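Local coordinates for Alpha/beta hydrolase fold protein (Ochrobactrum, PDB 4G9E) that hydrolyses N-acyl homoserine lactones, opening their lactone ring to give the corresponding N-acyl homoserines, at residues A[97-102]-A[256-261]; A[120-125]-A[263-268]. One frame throughout, in Å; residues are numbered along the deposited sequence.

Contacts 1 and 2 tie the same helix, 255-270, to two neighbouring parallel strands of the central sheet, 97-101 and 120-124. Their centres lie about 6 Å apart. Along the chain both strands come first and both helix segments follow, so the two contacts cross: 97-102 meets 256-261, and 120-125 meets 263-268. The strands are also bonded to each other. Met122 N probably donates to Val98 O at 2.8 Å, and Ser102 N probably donates to Thr124 O at 2.7 Å. One C-terminal helix thus packs against the middle of the alpha/beta hydrolase sheet, including the strand that leads into the turn with Ser102 of the ligand pocket.

Contact 1: residues A[97-102]-A[256-261]. With C4L (N-butanoyl-L-homoserine), chain C.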
ATOM      1  N   VAL A  97       8.494  -5.063  -8.621  1.00  7.50           N
ATOM      2  CA  VAL A  97       7.565  -3.950  -8.776  1.00  7.51           C
ATOM      3  C   VAL A  97       6.794  -3.860  -7.463  1.00  6.78           C
ATOM      4  O   VAL A  97       6.495  -4.887  -6.855  1.00  7.69           O
ATOM      5  CB  VAL A  97       6.588  -4.202  -9.956  1.00  8.30           C
ATOM      6  CG1 VAL A  97       5.552  -3.085 -10.072  1.00  8.61           C
ATOM      7  CG2 VAL A  97       7.368  -4.359 -11.261  1.00  9.90           C
ATOM      8  N   VAL A  98       6.506  -2.642  -7.006  1.00  7.33           N
ATOM      9  CA  VAL A  98       5.767  -2.462  -5.757  1.00  7.33           C
ATOM     10  C   VAL A  98       4.416  -1.827  -6.038  1.00  6.77           C
ATOM     11  O   VAL A  98       4.331  -0.835  -6.761  1.00  7.39           O
ATOM     12  CB  VAL A  98       6.572  -1.625  -4.732  1.00  8.12           C
ATOM     13  CG1 VAL A  98       5.746  -1.379  -3.464  1.00  8.60           C
ATOM     14  CG2 VAL A  98       7.879  -2.342  -4.413  1.00  9.42           C
ATOM     15  N   PHE A  99       3.368  -2.426  -5.479  1.00  6.80           N
ATOM     16  CA  PHE A  99       2.050  -1.818  -5.442  1.00  7.13           C
ATOM     17  C   PHE A  99       1.743  -1.480  -3.990  1.00  7.03           C
ATOM     18  O   PHE A  99       1.771  -2.360  -3.133  1.00  7.60           O
ATOM     19  CB  PHE A  99       0.967  -2.765  -5.978  1.00  7.91           C
ATOM     20  CG  PHE A  99      -0.416  -2.275  -5.689  1.00  7.32           C
ATOM     21  CD1 PHE A  99      -0.930  -1.204  -6.394  1.00  7.83           C
ATOM     22  CD2 PHE A  99      -1.166  -2.812  -4.648  1.00  8.77           C
ATOM     23  CE1 PHE A  99      -2.187  -0.702  -6.103  1.00  8.47           C
ATOM     24  CE2 PHE A  99      -2.427  -2.316  -4.353  1.00  9.11           C
ATOM     25  CZ  PHE A  99      -2.935  -1.260  -5.080  1.00  8.95           C
ATOM     26  N   GLY A 100       1.431  -0.218  -3.717  1.00  6.28           N
ATOM     27  CA  GLY A 100       1.088   0.185  -2.366  1.00  6.73           C
ATOM     28  C   GLY A 100      -0.310   0.755  -2.302  1.00  6.79           C
ATOM     29  O   GLY A 100      -0.642   1.690  -3.038  1.00  7.16           O
ATOM     30  N   TRP A 101      -1.113   0.192  -1.407  1.00  6.86           N
ATOM     31  CA  TRP A 101      -2.481   0.633  -1.191  1.00  6.97           C
ATOM     32  C   TRP A 101      -2.543   1.553   0.026  1.00  6.38           C
ATOM     33  O   TRP A 101      -2.386   1.099   1.163  1.00  7.25           O
ATOM     34  CB  TRP A 101      -3.397  -0.574  -0.976  1.00  7.94           C
ATOM     35  CG  TRP A 101      -4.801  -0.190  -0.650  1.00  7.56           C
ATOM     36  CD1 TRP A 101      -5.513   0.847  -1.185  1.00  8.42           C
ATOM     37  CD2 TRP A 101      -5.656  -0.823   0.304  1.00  7.87           C
ATOM     38  NE1 TRP A 101      -6.766   0.896  -0.608  1.00  8.84           N
ATOM     39  CE2 TRP A 101      -6.879  -0.124   0.300  1.00  8.69           C
ATOM     40  CE3 TRP A 101      -5.513  -1.930   1.140  1.00  8.34           C
ATOM     41  CZ2 TRP A 101      -7.951  -0.491   1.113  1.00  8.74           C
ATOM     42  CZ3 TRP A 101      -6.576  -2.290   1.950  1.00  9.06           C
ATOM     43  CH2 TRP A 101      -7.775  -1.570   1.936  1.00  9.26           C
ATOM     44  N   SER A 102      -2.774   2.840  -0.237  1.00  7.64           N
ATOM     45  CA  SER A 102      -3.078   3.837   0.772  1.00  8.29           C
ATOM     46  C   SER A 102      -1.881   4.003   1.709  1.00  7.61           C
ATOM     47  O   SER A 102      -0.844   4.452   1.247  1.00  7.57           O
ATOM     48  CB  SER A 102      -4.401   3.516   1.465  1.00  9.85           C
ATOM     49  OG  SER A 102      -4.886   4.685   2.103  1.00 10.80           O
ATOM     50  N   ALA A 256     -11.281  -6.511 -12.400  1.00  9.47           N
ATOM     51  CA  ALA A 256     -10.891  -6.635 -13.798  1.00 10.17           C
ATOM     52  C   ALA A 256     -10.305  -5.336 -14.336  1.00 10.14           C
ATOM     53  O   ALA A 256      -9.284  -5.357 -15.030  1.00 10.69           O
ATOM     54  CB  ALA A 256     -12.069  -7.073 -14.639  1.00 12.40           C
ATOM     55  N   GLU A 257     -10.947  -4.213 -14.038  1.00 10.61           N
ATOM     56  CA  GLU A 257     -10.447  -2.929 -14.511  1.00 11.23           C
ATOM     57  C   GLU A 257      -9.129  -2.551 -13.835  1.00  9.87           C
ATOM     58  O   GLU A 257      -8.189  -2.081 -14.486  1.00 11.45           O
ATOM     59  CB  GLU A 257     -11.483  -1.826 -14.322  1.00 14.48           C
ATOM     60  CG  GLU A 257     -11.075  -0.521 -14.975  1.00 18.44           C
ATOM     61  CD  GLU A 257     -12.234   0.423 -15.186  1.00 22.67           C
ATOM     62  OE1 GLU A 257     -11.979   1.610 -15.466  1.00 25.82           O
ATOM     63  OE2 GLU A 257     -13.396  -0.020 -15.078  1.00 23.31           O
ATOM     64  N   PHE A 258      -9.052  -2.763 -12.528  1.00  9.24           N
ATOM     65  CA  PHE A 258      -7.814  -2.499 -11.813  1.00  9.40           C
ATOM     66  C   PHE A 258      -6.678  -3.380 -12.347  1.00  8.75           C
ATOM     67  O   PHE A 258      -5.564  -2.908 -12.580  1.00  9.13           O
ATOM     68  CB  PHE A 258      -7.998  -2.725 -10.314  1.00  9.86           C
ATOM     69  CG  PHE A 258      -6.707  -2.646  -9.546  1.00  9.58           C
ATOM     70  CD1 PHE A 258      -6.197  -1.428  -9.129  1.00 10.45           C
ATOM     71  CD2 PHE A 258      -5.971  -3.795  -9.300  1.00  9.75           C
ATOM     72  CE1 PHE A 258      -4.981  -1.368  -8.453  1.00 10.61           C
ATOM     73  CE2 PHE A 258      -4.765  -3.748  -8.642  1.00 10.48           C
ATOM     74  CZ  PHE A 258      -4.270  -2.537  -8.213  1.00 11.14           C
ATOM     75  N   ASP A 259      -6.969  -4.663 -12.535  1.00  8.75           N
ATOM     76  CA  ASP A 259      -5.960  -5.610 -12.986  1.00  9.02           C
ATOM     77  C   ASP A 259      -5.437  -5.259 -14.372  1.00  9.26           C
ATOM     78  O   ASP A 259      -4.288  -5.558 -14.682  1.00  9.19           O
ATOM     79  CB  ASP A 259      -6.496  -7.045 -12.999  1.00  9.65           C
ATOM     80  CG  ASP A 259      -6.635  -7.648 -11.612  1.00 11.08           C
ATOM     81  OD1 ASP A 259      -6.132  -7.067 -10.629  1.00 11.76           O
ATOM     82  OD2 ASP A 259      -7.242  -8.741 -11.521  1.00 12.81           O
ATOM     83  N   ALA A 260      -6.267  -4.651 -15.217  1.00  9.47           N
ATOM     84  CA  ALA A 260      -5.784  -4.194 -16.518  1.00  9.66           C
ATOM     85  C   ALA A 260      -4.631  -3.203 -16.331  1.00  8.75           C
ATOM     86  O   ALA A 260      -3.598  -3.304 -16.996  1.00  8.89           O
ATOM     87  CB  ALA A 260      -6.916  -3.566 -17.326  1.00 10.41           C
ATOM     88  N   TYR A 261      -4.811  -2.239 -15.438  1.00  7.68           N
ATOM     89  CA  TYR A 261      -3.738  -1.293 -15.154  1.00  7.83           C
ATOM     90  C   TYR A 261      -2.521  -1.972 -14.529  1.00  7.38           C
ATOM     91  O   TYR A 261      -1.390  -1.727 -14.938  1.00  7.58           O
ATOM     92  CB  TYR A 261      -4.218  -0.182 -14.222  1.00  8.59           C
ATOM     93  CG  TYR A 261      -5.158   0.800 -14.860  1.00  8.80           C
ATOM     94  CD1 TYR A 261      -4.698   1.753 -15.760  1.00 11.08           C
ATOM     95  CD2 TYR A 261      -6.511   0.789 -14.556  1.00 10.98           C
ATOM     96  CE1 TYR A 261      -5.564   2.662 -16.346  1.00 12.63           C
ATOM     97  CE2 TYR A 261      -7.379   1.697 -15.131  1.00 12.61           C
ATOM     98  CZ  TYR A 261      -6.898   2.632 -16.022  1.00 12.83           C
ATOM     99  OH  TYR A 261      -7.755   3.534 -16.604  1.00 16.78           O
TER
HETATM  100  O1  C4L C 301      -6.440   3.150   3.951  0.72  9.92           O
HETATM  101  C4  C4L C 301      -5.427   3.687   4.462  0.85  9.36           C
HETATM  102  O2  C4L C 301      -4.311   3.126   4.529  0.85  8.67           O
HETATM  103  C3  C4L C 301      -5.548   5.071   5.056  0.91 10.65           C
HETATM  104  C2  C4L C 301      -6.694   5.860   4.409  0.84 11.51           C
HETATM  105  C1  C4L C 301      -7.152   7.024   5.273  0.63 12.25           C
HETATM  106  O3  C4L C 301      -7.861   6.535   6.422  0.69 12.69           O
HETATM  107  N1  C4L C 301      -4.318   5.854   4.900  0.94 10.48           N
HETATM  108  C5  C4L C 301      -3.484   6.091   5.917  0.91  9.72           C
HETATM  109  O4  C4L C 301      -3.681   5.693   7.058  0.84  9.91           O
HETATM  110  C6  C4L C 301      -2.252   6.912   5.611  1.00 10.69           C
HETATM  111  C7  C4L C 301      -2.100   8.006   6.662  0.65 12.02           C
HETATM  112  C8  C4L C 301      -3.242   9.015   6.625  0.71 12.15           C
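Phe99 and Phe258 reach for each other from opposite directions, one from the strand and one from the helix. They meet as an offset edge-to-face pair. The edge of Phe258 is directed at one face of Phe99. The ring centroids of Phe99 and Phe258 are 5.2 Å apart and their planes stand at 73°. Phe258 CZ leads, 3.5 Å from Phe99 CE1 and 3.6 Å from Phe99 CZ. Phe258 CE1 follows, 3.7 Å from Phe99 CE1. Both rings extend away from their own backbone, each with CG anti to its N (chi1 168° for Phe99, 172° for Phe258). This lets them span a wide gap: the nearest CA atoms of the two segments, those of Phe99 and Tyr261, are 11.3 Å apart. Both rings are buried, and both also touch Thr124 of the next strand. The strand ends at Trp101, and Ser102 follows in the turn before the next helix. Ser102 OG lies beside the carboxylate of the bound N-butanoyl-L-homoserine, 2.9 Å from both its O1 and its O2. His248 NE2 and Leu103 N hydrogen-bond this ligand. Gly100, Ser102 and Gly104 fit the GxSxG nucleophile elbow of the alpha/beta hydrolase fold.

Contact 2: residues A[120-125]-A[263-268]; sequences GLMITG and ARFIRD
Helix 255-270 packs on strand 120-124 of the central alpha/beta hydrolase sheet, with Phe265 as the main contributor from the helix. The chi1 of Phe265 is trans (-174°), which points the ring toward the strand. Phe265 CZ comes 3.6 Å from Leu121 N, with that nitrogen near the ring plane, at the edge. The same Phe265 CZ lies 3.9 Å from Gly120 CA. Phe265 CE2 reaches the next peptide, 3.7 Å from Met122 N. The outer end of the ring, CZ and CE2, thus meets the backbone from Gly120 to Met122.

Met122 supplies the side-chain half of the contact. It runs past Phe265 in the opposite direction. The chain is extended through chi2 and then bends at chi3 (-74°), which brings the methyl back to the phenylalanine. Met122 CE sits 3.7 Å from Phe265 CB, and Met122 CB is 3.9 Å from Phe265 CE2. Strand 120-124 and helix segment 263-268 run nearly antiparallel (165°), with their axes 9.4 Å apart at closest approach. This is the layered alpha/beta packing of the fold, with a helix packed against a strand of the parallel part of the sheet and running nearly opposite to it. Trp236 meets the Phe265 ring edge to face, while Val97 and Ala212 of the two flanking strands also touch it.

On the helix, Arg267 grips its neighbour Asp268 side-on. Arg267 NE and NH1 both bond Asp268 OD1, at 2.8 Å and 2.9 Å, and OD1 lies close to the guanidinium plane. The other oxygen, Asp268 OD2, accepts from Trp236 NE1, so both carboxylate oxygens have partners.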
ATOM      1  N   GLY A 120       9.305  -0.425 -10.424  1.00  7.57           N
ATOM      2  CA  GLY A 120       8.237   0.538 -10.583  1.00  7.27           C
ATOM      3  C   GLY A 120       7.444   0.573  -9.295  1.00  6.61           C
ATOM      4  O   GLY A 120       7.522  -0.368  -8.505  1.00  7.14           O
ATOM      5  N   LEU A 121       6.681   1.644  -9.100  1.00  6.78           N
ATOM      6  CA  LEU A 121       5.805   1.785  -7.940  1.00  6.75           C
ATOM      7  C   LEU A 121       4.437   2.223  -8.417  1.00  6.58           C
ATOM      8  O   LEU A 121       4.335   3.239  -9.107  1.00  6.91           O
ATOM      9  CB  LEU A 121       6.365   2.850  -6.996  1.00  7.10           C
ATOM     10  CG  LEU A 121       5.472   3.268  -5.826  1.00  7.02           C
ATOM     11  CD1 LEU A 121       5.267   2.112  -4.874  1.00  7.86           C
ATOM     12  CD2 LEU A 121       6.098   4.448  -5.090  1.00  8.28           C
ATOM     13  N   MET A 122       3.397   1.468  -8.061  1.00  6.24           N
ATOM     14  CA  MET A 122       2.018   1.903  -8.295  1.00  6.49           C
ATOM     15  C   MET A 122       1.393   2.240  -6.951  1.00  6.27           C
ATOM     16  O   MET A 122       1.499   1.452  -6.011  1.00  6.82           O
ATOM     17  CB  MET A 122       1.193   0.818  -9.000  1.00  7.44           C
ATOM     18  CG  MET A 122      -0.274   1.229  -9.195  1.00  7.49           C
ATOM     19  SD  MET A 122      -1.287   0.011 -10.051  1.00  8.51           S
ATOM     20  CE  MET A 122      -0.679   0.234 -11.721  1.00  9.36           C
ATOM     21  N   ILE A 123       0.759   3.407  -6.875  1.00  6.39           N
ATOM     22  CA  ILE A 123       0.103   3.851  -5.649  1.00  6.63           C
ATOM     23  C   ILE A 123      -1.380   4.106  -5.886  1.00  7.57           C
ATOM     24  O   ILE A 123      -1.777   4.777  -6.854  1.00  7.82           O
ATOM     25  CB  ILE A 123       0.803   5.087  -5.034  1.00  7.72           C
ATOM     26  CG1 ILE A 123       0.854   6.264  -6.018  1.00  8.38           C
ATOM     27  CG2 ILE A 123       2.208   4.711  -4.560  1.00  8.87           C
ATOM     28  CD1 ILE A 123       1.399   7.560  -5.408  1.00  9.35           C
ATOM     29  N   THR A 124      -2.188   3.542  -4.992  1.00  6.73           N
ATOM     30  CA  THR A 124      -3.636   3.615  -5.058  1.00  7.07           C
ATOM     31  C   THR A 124      -4.137   4.021  -3.686  1.00  7.28           C
ATOM     32  O   THR A 124      -3.778   3.404  -2.681  1.00  7.68           O
ATOM     33  CB  THR A 124      -4.217   2.237  -5.430  1.00  8.46           C
ATOM     34  OG1 THR A 124      -3.887   1.938  -6.792  1.00  8.42           O
ATOM     35  CG2 THR A 124      -5.734   2.184  -5.234  1.00  9.92           C
ATOM     36  N   GLY A 125      -4.958   5.064  -3.633  1.00  7.71           N
ATOM     37  CA  GLY A 125      -5.452   5.561  -2.361  1.00  8.02           C
ATOM     38  C   GLY A 125      -4.434   6.395  -1.604  1.00  8.01           C
ATOM     39  O   GLY A 125      -4.557   6.561  -0.397  1.00  8.35           O
ATOM     40  N   ALA A 263      -1.529  -5.163 -14.495  1.00  7.43           N
ATOM     41  CA  ALA A 263      -0.842  -6.054 -15.421  1.00  7.61           C
ATOM     42  C   ALA A 263      -0.027  -5.276 -16.451  1.00  7.08           C
ATOM     43  O   ALA A 263       1.105  -5.652 -16.777  1.00  7.71           O
ATOM     44  CB  ALA A 263      -1.838  -6.976 -16.119  1.00  7.90           C
ATOM     45  N   ARG A 264      -0.608  -4.212 -16.991  1.00  6.88           N
ATOM     46  CA  ARG A 264       0.084  -3.427 -18.002  1.00  7.34           C
ATOM     47  C   ARG A 264       1.317  -2.758 -17.401  1.00  7.10           C
ATOM     48  O   ARG A 264       2.379  -2.727 -18.018  1.00  7.38           O
ATOM     49  CB  ARG A 264      -0.849  -2.405 -18.652  1.00  8.17           C
ATOM     50  CG  ARG A 264      -0.262  -1.752 -19.890  1.00  9.50           C
ATOM     51  CD  ARG A 264      -1.317  -0.992 -20.667  1.00 10.75           C
ATOM     52  NE  ARG A 264      -1.851   0.195 -19.998  1.00 10.29           N
ATOM     53  CZ  ARG A 264      -3.105   0.323 -19.569  1.00 11.17           C
ATOM     54  NH1 ARG A 264      -3.501   1.465 -19.028  1.00 12.30           N
ATOM     55  NH2 ARG A 264      -3.966  -0.679 -19.679  1.00 12.98           N
ATOM     56  N   PHE A 265       1.177  -2.246 -16.186  1.00  6.87           N
ATOM     57  CA  PHE A 265       2.289  -1.616 -15.495  1.00  7.06           C
ATOM     58  C   PHE A 265       3.409  -2.623 -15.226  1.00  6.87           C
ATOM     59  O   PHE A 265       4.583  -2.332 -15.474  1.00  7.34           O
ATOM     60  CB  PHE A 265       1.800  -0.992 -14.188  1.00  7.38           C
ATOM     61  CG  PHE A 265       2.850  -0.203 -13.470  1.00  7.04           C
ATOM     62  CD1 PHE A 265       3.459   0.879 -14.082  1.00  7.57           C
ATOM     63  CD2 PHE A 265       3.214  -0.528 -12.169  1.00  7.05           C
ATOM     64  CE1 PHE A 265       4.427   1.623 -13.412  1.00  7.81           C
ATOM     65  CE2 PHE A 265       4.183   0.213 -11.494  1.00  7.45           C
ATOM     66  CZ  PHE A 265       4.774   1.294 -12.113  1.00  7.91           C
ATOM     67  N   ILE A 266       3.069  -3.811 -14.733  1.00  6.89           N
ATOM     68  CA  ILE A 266       4.091  -4.823 -14.487  1.00  7.54           C
ATOM     69  C   ILE A 266       4.801  -5.191 -15.792  1.00  7.54           C
ATOM     70  O   ILE A 266       6.032  -5.237 -15.847  1.00  7.76           O
ATOM     71  CB  ILE A 266       3.524  -6.089 -13.824  1.00  7.44           C
ATOM     72  CG1 ILE A 266       2.954  -5.771 -12.439  1.00  7.76           C
ATOM     73  CG2 ILE A 266       4.601  -7.158 -13.719  1.00  8.73           C
ATOM     74  CD1 ILE A 266       2.088  -6.888 -11.879  1.00  9.02           C
ATOM     75  N   ARG A 267       4.033  -5.434 -16.850  1.00  7.71           N
ATOM     76  CA  ARG A 267       4.624  -5.756 -18.146  1.00  7.99           C
ATOM     77  C   ARG A 267       5.573  -4.639 -18.580  1.00  8.13           C
ATOM     78  O   ARG A 267       6.702  -4.898 -19.009  1.00  8.59           O
ATOM     79  CB  ARG A 267       3.516  -5.984 -19.189  1.00  8.11           C
ATOM     80  CG  ARG A 267       3.981  -6.553 -20.523  1.00  8.66           C
ATOM     81  CD  ARG A 267       4.569  -5.525 -21.482  1.00  9.31           C
ATOM     82  NE  ARG A 267       3.762  -4.322 -21.645  1.00  9.30           N
ATOM     83  CZ  ARG A 267       2.741  -4.188 -22.492  1.00  9.09           C
ATOM     84  NH1 ARG A 267       2.100  -3.030 -22.543  1.00  9.74           N
ATOM     85  NH2 ARG A 267       2.362  -5.191 -23.293  1.00  9.96           N
ATOM     86  N   ASP A 268       5.119  -3.398 -18.472  1.00  7.60           N
ATOM     87  CA  ASP A 268       5.922  -2.264 -18.896  1.00  8.31           C
ATOM     88  C   ASP A 268       7.218  -2.147 -18.098  1.00  8.51           C
ATOM     89  O   ASP A 268       8.253  -1.791 -18.649  1.00 10.57           O
ATOM     90  CB  ASP A 268       5.144  -0.956 -18.782  1.00  8.57           C
ATOM     91  CG  ASP A 268       4.042  -0.808 -19.815  1.00  8.84           C
ATOM     92  OD1 ASP A 268       3.914  -1.648 -20.741  1.00  9.40           O
ATOM     93  OD2 ASP A 268       3.314   0.199 -19.687  1.00 10.47           O
TER